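Glycoside hydrolase family 43 (Halothermothrix orenii, PDB 4QQS) hydrolyses glycosidic bonds with alpha-L-arabinofuranosidase activity and probably takes part in the breakdown of plant polysaccharides such as xylan. Local coordinates at residues P116-G121 with I139-D144; A89-N92 with L96-A99; D290-Y293 with I298-V301. All blocks are in the same frame, centred on the assembly; numbering follows the deposited sequence. Where two conformers were deposited one is given.

Along the chain the order is interaction 2, interaction 1, interaction 3. Interactions 1 and 2 are neighbours, their centres about 9 Å apart. Interaction 2 lies in the four-stranded antiparallel sheet 72-112, and interaction 1 ties the loop leaving that sheet to strand 137-143 of the next one, so together they bind two successive parts of the five-bladed propeller. They also touch directly: Lys97 NZ forms a salt bridge with Asp119 OD2 at 2.7 Å, and Leu117 N probably bonds to Ile98 O. Interaction 3 stands across the chain's centre, about 29 and 33 Å from the centres of interactions 1 and 2, in the last sheet.

Interaction 1 of 3, residues P116-G121 with I139-D144; sequences PLFDRG and IYYVKD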
loop_
_atom_site.group_PDB
_atom_site.type_symbol
_atom_site.label_atom_id
_atom_site.label_comp_id
_atom_site.label_asym_id
_atom_site.label_seq_id
_atom_site.Cartn_x
_atom_site.Cartn_y
_atom_site.Cartn_z
ATOM N N PRO A 116 6.897 -17.524 6.678
ATOM C CA PRO A 116 6.845 -16.597 5.541
ATOM C C PRO A 116 6.215 -17.227 4.300
ATOM O O PRO A 116 6.214 -18.459 4.119
ATOM C CB PRO A 116 8.314 -16.291 5.282
ATOM C CG PRO A 116 9.021 -17.537 5.672
ATOM C CD PRO A 116 8.251 -18.076 6.862
ATOM N N LEU A 117 5.712 -16.373 3.421
ATOM C CA LEU A 117 5.116 -16.821 2.171
ATOM C C LEU A 117 6.202 -17.346 1.222
ATOM O O LEU A 117 5.991 -18.342 0.517
ATOM C CB LEU A 117 4.356 -15.659 1.538
ATOM C CG LEU A 117 3.725 -15.929 0.176
ATOM C CD1 LEU A 117 2.708 -17.069 0.223
ATOM C CD2 LEU A 117 3.072 -14.660 -0.339
ATOM N N PHE A 118 7.344 -16.666 1.201
ATOM C CA PHE A 118 8.519 -17.114 0.468
ATOM C C PHE A 118 9.742 -16.589 1.201
ATOM O O PHE A 118 9.630 -15.680 2.031
ATOM C CB PHE A 118 8.502 -16.673 -1.011
ATOM C CG PHE A 118 8.553 -15.174 -1.235
ATOM C CD1 PHE A 118 7.385 -14.425 -1.237
ATOM C CD2 PHE A 118 9.758 -14.513 -1.493
ATOM C CE1 PHE A 118 7.415 -13.049 -1.476
ATOM C CE2 PHE A 118 9.787 -13.149 -1.742
ATOM C CZ PHE A 118 8.610 -12.423 -1.722
ATOM N N ASP A 119 10.903 -17.169 0.915
ATOM C CA ASP A 119 12.111 -16.836 1.656
ATOM C C ASP A 119 13.304 -17.037 0.745
ATOM O O ASP A 119 13.546 -18.152 0.284
ATOM C CB ASP A 119 12.203 -17.729 2.899
ATOM C CG ASP A 119 13.286 -17.309 3.866
ATOM O OD1 ASP A 119 14.089 -16.402 3.545
ATOM O OD2 ASP A 119 13.311 -17.892 4.977
ATOM N N ARG A 120 14.026 -15.953 0.474
ATOM C CA ARG A 120 15.183 -15.978 -0.420
ATOM C C ARG A 120 16.422 -15.393 0.262
ATOM O O ARG A 120 17.362 -14.961 -0.413
ATOM C CB ARG A 120 14.866 -15.230 -1.716
ATOM C CG ARG A 120 13.685 -15.801 -2.447
ATOM C CD ARG A 120 13.192 -14.885 -3.544
ATOM N NE ARG A 120 11.946 -15.403 -4.089
ATOM C CZ ARG A 120 11.096 -14.678 -4.811
ATOM N NH1 ARG A 120 11.378 -13.419 -5.124
ATOM N NH2 ARG A 120 9.958 -15.212 -5.219
ATOM N N GLY A 121 16.428 -15.365 1.592
ATOM C CA GLY A 121 17.584 -14.875 2.316
ATOM C C GLY A 121 17.816 -13.383 2.184
ATOM O O GLY A 121 18.923 -12.906 2.394
ATOM N N ILE A 139 1.181 -11.011 -7.518
ATOM C CA ILE A 139 1.730 -10.335 -6.359
ATOM C C ILE A 139 2.819 -9.370 -6.797
ATOM O O ILE A 139 3.736 -9.736 -7.527
ATOM C CB ILE A 139 2.225 -11.337 -5.279
ATOM C CG1 ILE A 139 2.601 -10.587 -3.995
ATOM C CG2 ILE A 139 3.371 -12.202 -5.782
ATOM C CD1 ILE A 139 2.880 -11.506 -2.809
ATOM N N TYR A 140 2.676 -8.126 -6.353
ATOM C CA TYR A 140 3.670 -7.074 -6.534
ATOM C C TYR A 140 4.317 -6.888 -5.175
ATOM O O TYR A 140 3.630 -6.858 -4.175
ATOM C CB TYR A 140 2.975 -5.771 -6.991
ATOM C CG TYR A 140 2.332 -5.913 -8.339
ATOM C CD1 TYR A 140 1.064 -6.455 -8.478
ATOM C CD2 TYR A 140 3.003 -5.545 -9.484
ATOM C CE1 TYR A 140 0.502 -6.650 -9.730
ATOM C CE2 TYR A 140 2.445 -5.718 -10.742
ATOM C CZ TYR A 140 1.190 -6.279 -10.863
ATOM O OH TYR A 140 0.604 -6.509 -12.074
ATOM N N TYR A 141 5.639 -6.793 -5.133
ATOM C CA TYR A 141 6.319 -6.694 -3.854
ATOM C C TYR A 141 7.651 -5.990 -4.026
ATOM O O TYR A 141 8.147 -5.834 -5.133
ATOM C CB TYR A 141 6.506 -8.081 -3.231
ATOM C CG TYR A 141 7.275 -9.053 -4.099
ATOM C CD1 TYR A 141 8.644 -9.170 -4.003
ATOM C CD2 TYR A 141 6.628 -9.851 -5.033
ATOM C CE1 TYR A 141 9.348 -10.063 -4.793
ATOM C CE2 TYR A 141 7.328 -10.742 -5.836
ATOM C CZ TYR A 141 8.686 -10.850 -5.706
ATOM O OH TYR A 141 9.428 -11.719 -6.487
ATOM N N VAL A 142 8.225 -5.576 -2.907
ATOM C CA VAL A 142 9.451 -4.801 -2.904
ATOM C C VAL A 142 10.620 -5.648 -2.418
ATOM O O VAL A 142 10.558 -6.266 -1.355
ATOM C CB VAL A 142 9.309 -3.567 -2.002
ATOM C CG1 VAL A 142 10.626 -2.834 -1.852
ATOM C CG2 VAL A 142 8.241 -2.629 -2.577
ATOM N N LYS A 143 11.685 -5.657 -3.218
ATOM C CA LYS A 143 12.999 -6.149 -2.804
ATOM C C LYS A 143 13.686 -4.956 -2.155
ATOM O O LYS A 143 14.070 -4.014 -2.821
ATOM C CB LYS A 143 13.760 -6.672 -4.026
ATOM C CG LYS A 143 15.044 -7.421 -3.718
ATOM C CD LYS A 143 15.711 -7.940 -5.007
ATOM C CE LYS A 143 16.825 -8.919 -4.703
ATOM N NZ LYS A 143 17.630 -9.291 -5.873
ATOM N N ASP A 144 13.713 -4.983 -0.818
ATOM C CA ASP A 144 13.977 -3.795 -0.025
ATOM C C ASP A 144 15.436 -3.349 -0.037
ATOM O O ASP A 144 16.364 -4.159 0.044
ATOM C CB ASP A 144 13.530 -4.055 1.413
ATOM C CG ASP A 144 13.617 -2.822 2.290
ATOM O OD1 ASP A 144 12.786 -1.908 2.116
ATOM O OD2 ASP A 144 14.516 -2.792 3.158
#
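Tyr141 receives two residues of the 116-121 loop, Phe118 over one face of its ring and Arg120 at its hydroxyl. The rings form a T-shaped (edge-to-face) pair, tilted rather than upright, with planes at 57°: the CZ corner of Phe118 sits above the rim of the tyrosine, 3.9 Å from Tyr141 CE1. Both residues wedge CG between their own backbone N and carbonyl carbon (chi1 64° in Phe118, 58° in Tyr141), a crowded position that turns each ring out to meet the other. Arg120 comes across Tyr141 at about a right angle on a chain extended from CG to NE. Its NH1 donates to Tyr141 OH over 2.9 Å in an almost straight bond, the oxygen lying in the guanidinium plane. Phe118 CD2 lies 3.4 Å above one face of the guanidinium, offset toward its rim, so the ring packs against both the arginine and the tyrosine. The contact bridges successive parts of the propeller: the loop follows strand 111-112 of one sheet, and strand 137-143 is an inner strand of the next. Gln161, on the adjoining strand 153-162, joins the two, its OE1 hydrogen-bonded to both Tyr141 OH and Arg120 NH2. A phenylalanine in place of Tyr141 would keep the ring beneath Phe118 but would probably leave Arg120 NH1 without its acceptor and Gln161 with one partner fewer. Tyrosine thus suits a place that asks for a broad apolar face and a polar end together. Next to this aromatic pair along both segments, Leu117 and Ile139 meet tip to tip, CD2 against CD1 at 4.0 Å, branched aliphatics fitted to a buried spot. Within the loop, Asp119 OD1 accepts from Gly121 N at 3.2 Å in an Asx turn.

Interaction 2 of 3, residues A89-N92 with L96-A99; sequences ARDN and LKIA
The guanidinium of Arg90 carries Leu96 on one face: CD2 stands over its centre, 3.5 Å from Arg90 CZ. Its nitrogens are bonded elsewhere: NE forms a salt bridge with Asp70 and NH1 donates to Gly94 O. A bend at chi3 (-58°) folds the group back across the leucine, which offers a methyl to the flat face of the group, where no N-H points. The other flat group, the Asp91 carboxylate, is met by Lys97: NZ reaches OD2 at 2.9 Å, on the anti side and 32° out of the carboxylate plane. Asp91 OD1 takes Asn92 N at 2.8 Å. The backbone carrying these side chains is the beta hairpin of strands 82-90 and 96-103. Ala89 and Lys97 are its hydrogen-bonded pair, Ala89 N to Lys97 O at 3.1 Å and Lys97 N to Ala89 O at 3.0 Å; Arg90 and Leu96 form the non-hydrogen-bonded pair beside it, on the other face of the sheet. The small methyl of Ala89 fits against Trp66 and Phe71. Lys97 also forms salt bridges with Asp93 and Asp119, and three carboxylates gathered round one buried ammonium would probably keep it charged.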
loop_
_atom_site.group_PDB
_atom_site.type_symbol
_atom_site.label_atom_id
_atom_site.label_comp_id
_atom_site.label_asym_id
_atom_site.label_seq_id
_atom_site.Cartn_x
_atom_site.Cartn_y
_atom_site.Cartn_z
ATOM N N ALA A 89 7.176 -8.833 8.229
ATOM C CA ALA A 89 7.778 -8.658 9.542
ATOM C C ALA A 89 9.193 -9.200 9.473
ATOM O O ALA A 89 9.565 -9.905 8.532
ATOM C CB ALA A 89 6.972 -9.387 10.629
ATOM N N ARG A 90 9.987 -8.897 10.496
ATOM C CA ARG A 90 11.348 -9.403 10.575
ATOM C C ARG A 90 11.355 -10.799 11.197
ATOM O O ARG A 90 10.783 -11.023 12.259
ATOM C CB ARG A 90 12.250 -8.459 11.390
ATOM C CG ARG A 90 13.732 -8.710 11.147
ATOM C CD ARG A 90 14.618 -7.644 11.768
ATOM N NE ARG A 90 14.317 -6.298 11.291
ATOM C CZ ARG A 90 14.756 -5.766 10.155
ATOM N NH1 ARG A 90 15.519 -6.458 9.321
ATOM N NH2 ARG A 90 14.399 -4.525 9.833
ATOM N N ASP A 91 11.996 -11.739 10.515
ATOM C CA ASP A 91 12.070 -13.107 11.011
ATOM C C ASP A 91 13.254 -13.224 11.973
ATOM O O ASP A 91 14.042 -12.285 12.142
ATOM C CB ASP A 91 12.214 -14.085 9.842
ATOM C CG ASP A 91 11.599 -15.451 10.122
ATOM O OD1 ASP A 91 11.312 -15.778 11.296
ATOM O OD2 ASP A 91 11.393 -16.203 9.143
ATOM N N ASN A 92 13.385 -14.384 12.604
ATOM C CA ASN A 92 14.457 -14.618 13.566
ATOM C C ASN A 92 15.848 -14.470 12.963
ATOM O O ASN A 92 16.798 -14.113 13.662
ATOM C CB ASN A 92 14.303 -16.000 14.193
ATOM C CG ASN A 92 13.106 -16.080 15.105
ATOM O OD1 ASN A 92 12.984 -15.306 16.056
ATOM N ND2 ASN A 92 12.197 -16.992 14.806
ATOM N N LEU A 96 13.566 -9.290 6.604
ATOM C CA LEU A 96 12.148 -8.963 6.451
ATOM C C LEU A 96 11.536 -9.902 5.427
ATOM O O LEU A 96 12.107 -10.084 4.352
ATOM C CB LEU A 96 11.968 -7.526 5.970
ATOM C CG LEU A 96 12.570 -6.471 6.901
ATOM C CD1 LEU A 96 12.539 -5.114 6.241
ATOM C CD2 LEU A 96 11.851 -6.447 8.236
ATOM N N LYS A 97 10.388 -10.495 5.735
ATOM C CA LYS A 97 9.739 -11.434 4.825
ATOM C C LYS A 97 8.250 -11.173 4.788
ATOM O O LYS A 97 7.646 -10.706 5.757
ATOM C CB LYS A 97 10.007 -12.880 5.253
ATOM C CG LYS A 97 11.486 -13.199 5.457
ATOM C CD LYS A 97 11.731 -14.617 5.959
ATOM C CE LYS A 97 13.175 -14.781 6.385
ATOM N NZ LYS A 97 13.416 -16.096 7.037
ATOM N N ILE A 98 7.672 -11.488 3.636
ATOM C CA ILE A 98 6.235 -11.423 3.442
ATOM C C ILE A 98 5.587 -12.687 4.006
ATOM O O ILE A 98 6.162 -13.780 3.916
ATOM C CB ILE A 98 5.959 -11.213 1.951
ATOM C CG1 ILE A 98 6.375 -9.783 1.588
ATOM C CG2 ILE A 98 4.501 -11.480 1.579
ATOM C CD1 ILE A 98 6.657 -9.591 0.117
ATOM N N ALA A 99 4.411 -12.508 4.606
ATOM C CA ALA A 99 3.592 -13.580 5.143
ATOM C C ALA A 99 2.165 -13.435 4.627
ATOM O O ALA A 99 1.725 -12.342 4.255
ATOM C CB ALA A 99 3.594 -13.532 6.661
#

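Interaction 3 of 3, residues D290-Y293 with I298-V301; sequences DRLY and ILKV
A beta hairpin closes the last four-stranded antiparallel sheet of the propeller, with strand 285-295 turning back into the outermost strand 298-302. The two short segments run antiparallel, 169° between their directions. Tyr293 and Lys300 are the hydrogen-bonded pair: Tyr293 N donates to Lys300 O at 2.9 Å, and Lys300 N returns a bond to Tyr293 O at 2.8 Å that lies nearly along the C=O axis. Leu292 and Val301, next to them, make the non-hydrogen-bonded pair. Their side chains share a face of the sheet with Leu299; the two leucines are buried, which suits branched aliphatics. Leu292 CD1 serves both neighbours, lying 3.6 Å from Leu299 CD1 and 3.6 Å from Val301 CG2. With CG of Leu292 opposite its own backbone N (chi1 -177°), the fork leans across to the partner strand. Met209 of strand 205-212, in the preceding sheet, packs on both leucines, so the face with Leu292 and Leu299 packs against the preceding sheet. Farther back, Asp290 CB touches Val301 CG1 at 4.0 Å, while the carboxylate of Asp290 is turned to Tyr272, Thr305 and Tyr5. On the face of Tyr293 and Lys300 the residues are long and less buried. Tyr293 swings CG between its backbone N and carbonyl carbon (chi1 63°), which lays the ring over the Lys300 chain. Lys300 CB sits beneath one ring face, 3.9 Å from the centroid, in a CH-pi contact. A lysine fits here because its methylenes can line an aromatic ring while the extended tail carries NZ on to a salt bridge with Glu295. A water joins the strands, 2.7 Å from Tyr293 OH and donating to Val301 O at 3.0 Å.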
loop_
_atom_site.group_PDB
_atom_site.type_symbol
_atom_site.label_atom_id
_atom_site.label_comp_id
_atom_site.label_asym_id
_atom_site.label_seq_id
_atom_site.Cartn_x
_atom_site.Cartn_y
_atom_site.Cartn_z
ATOM N N ASP A 290 -8.564 11.405 -1.079
ATOM C CA ASP A 290 -8.883 12.412 -2.082
ATOM C C ASP A 290 -9.347 11.725 -3.360
ATOM O O ASP A 290 -9.115 10.537 -3.573
ATOM C CB ASP A 290 -7.688 13.356 -2.356
ATOM C CG ASP A 290 -7.644 14.576 -1.432
ATOM O OD1 ASP A 290 -8.693 15.239 -1.243
ATOM O OD2 ASP A 290 -6.531 14.902 -0.936
ATOM N N ARG A 291 -10.021 12.489 -4.213
ATOM C CA ARG A 291 -10.593 11.952 -5.434
ATOM C C ARG A 291 -9.524 11.613 -6.462
ATOM O O ARG A 291 -8.606 12.390 -6.686
ATOM C CB ARG A 291 -11.610 12.938 -6.011
ATOM C CG ARG A 291 -12.886 12.961 -5.189
ATOM C CD ARG A 291 -13.929 13.981 -5.697
ATOM N NE ARG A 291 -15.221 13.662 -5.085
ATOM C CZ ARG A 291 -15.632 14.052 -3.882
ATOM N NH1 ARG A 291 -14.937 14.917 -3.158
ATOM N NH2 ARG A 291 -16.776 13.583 -3.412
ATOM N N LEU A 292 -9.697 10.441 -7.069
ATOM C CA LEU A 292 -8.802 9.877 -8.067
ATOM C C LEU A 292 -9.624 9.655 -9.332
ATOM O O LEU A 292 -10.742 9.151 -9.252
ATOM C CB LEU A 292 -8.296 8.529 -7.553
ATOM C CG LEU A 292 -7.285 7.792 -8.411
ATOM C CD1 LEU A 292 -5.945 8.506 -8.360
ATOM C CD2 LEU A 292 -7.128 6.371 -7.930
ATOM N N TYR A 293 -9.099 10.027 -10.493
ATOM C CA TYR A 293 -9.865 9.903 -11.735
ATOM C C TYR A 293 -8.928 9.847 -12.928
ATOM O O TYR A 293 -7.767 10.214 -12.835
ATOM C CB TYR A 293 -10.854 11.070 -11.881
ATOM C CG TYR A 293 -10.194 12.431 -11.990
ATOM C CD1 TYR A 293 -9.728 13.090 -10.864
ATOM C CD2 TYR A 293 -10.055 13.069 -13.221
ATOM C CE1 TYR A 293 -9.132 14.339 -10.950
ATOM C CE2 TYR A 293 -9.480 14.328 -13.316
ATOM C CZ TYR A 293 -9.012 14.960 -12.177
ATOM O OH TYR A 293 -8.415 16.203 -12.253
ATOM N N ILE A 298 -4.760 9.790 -18.500
ATOM C CA ILE A 298 -3.850 10.151 -17.430
ATOM C C ILE A 298 -4.579 9.939 -16.108
ATOM O O ILE A 298 -5.734 10.329 -15.967
ATOM C CB ILE A 298 -3.394 11.622 -17.581
ATOM C CG1 ILE A 298 -2.653 11.819 -18.902
ATOM C CG2 ILE A 298 -2.547 12.053 -16.398
ATOM C CD1 ILE A 298 -2.343 13.256 -19.216
ATOM N N LEU A 299 -3.901 9.297 -15.163
ATOM C CA LEU A 299 -4.402 9.137 -13.817
ATOM C C LEU A 299 -4.081 10.392 -12.999
ATOM O O LEU A 299 -2.927 10.829 -12.963
ATOM C CB LEU A 299 -3.780 7.884 -13.206
ATOM C CG LEU A 299 -4.233 7.508 -11.804
ATOM C CD1 LEU A 299 -5.745 7.312 -11.736
ATOM C CD2 LEU A 299 -3.499 6.238 -11.349
ATOM N N LYS A 300 -5.107 10.974 -12.376
ATOM C CA LYS A 300 -5.008 12.258 -11.685
ATOM C C LYS A 300 -5.626 12.181 -10.297
ATOM O O LYS A 300 -6.547 11.400 -10.052
ATOM C CB LYS A 300 -5.722 13.357 -12.491
ATOM C CG LYS A 300 -5.223 13.487 -13.912
ATOM C CD LYS A 300 -5.845 14.690 -14.625
ATOM C CE LYS A 300 -5.326 14.841 -16.046
ATOM N NZ LYS A 300 -5.824 16.089 -16.686
ATOM N N VAL A 301 -5.111 13.015 -9.401
ATOM C CA VAL A 301 -5.683 13.191 -8.075
ATOM C C VAL A 301 -6.078 14.647 -7.904
ATOM O O VAL A 301 -5.300 15.548 -8.220
ATOM C CB VAL A 301 -4.681 12.818 -6.954
ATOM C CG1 VAL A 301 -5.330 13.004 -5.585
ATOM C CG2 VAL A 301 -4.204 11.400 -7.120
HETATM O O HOH W 1 -6.224 16.920 -10.756
#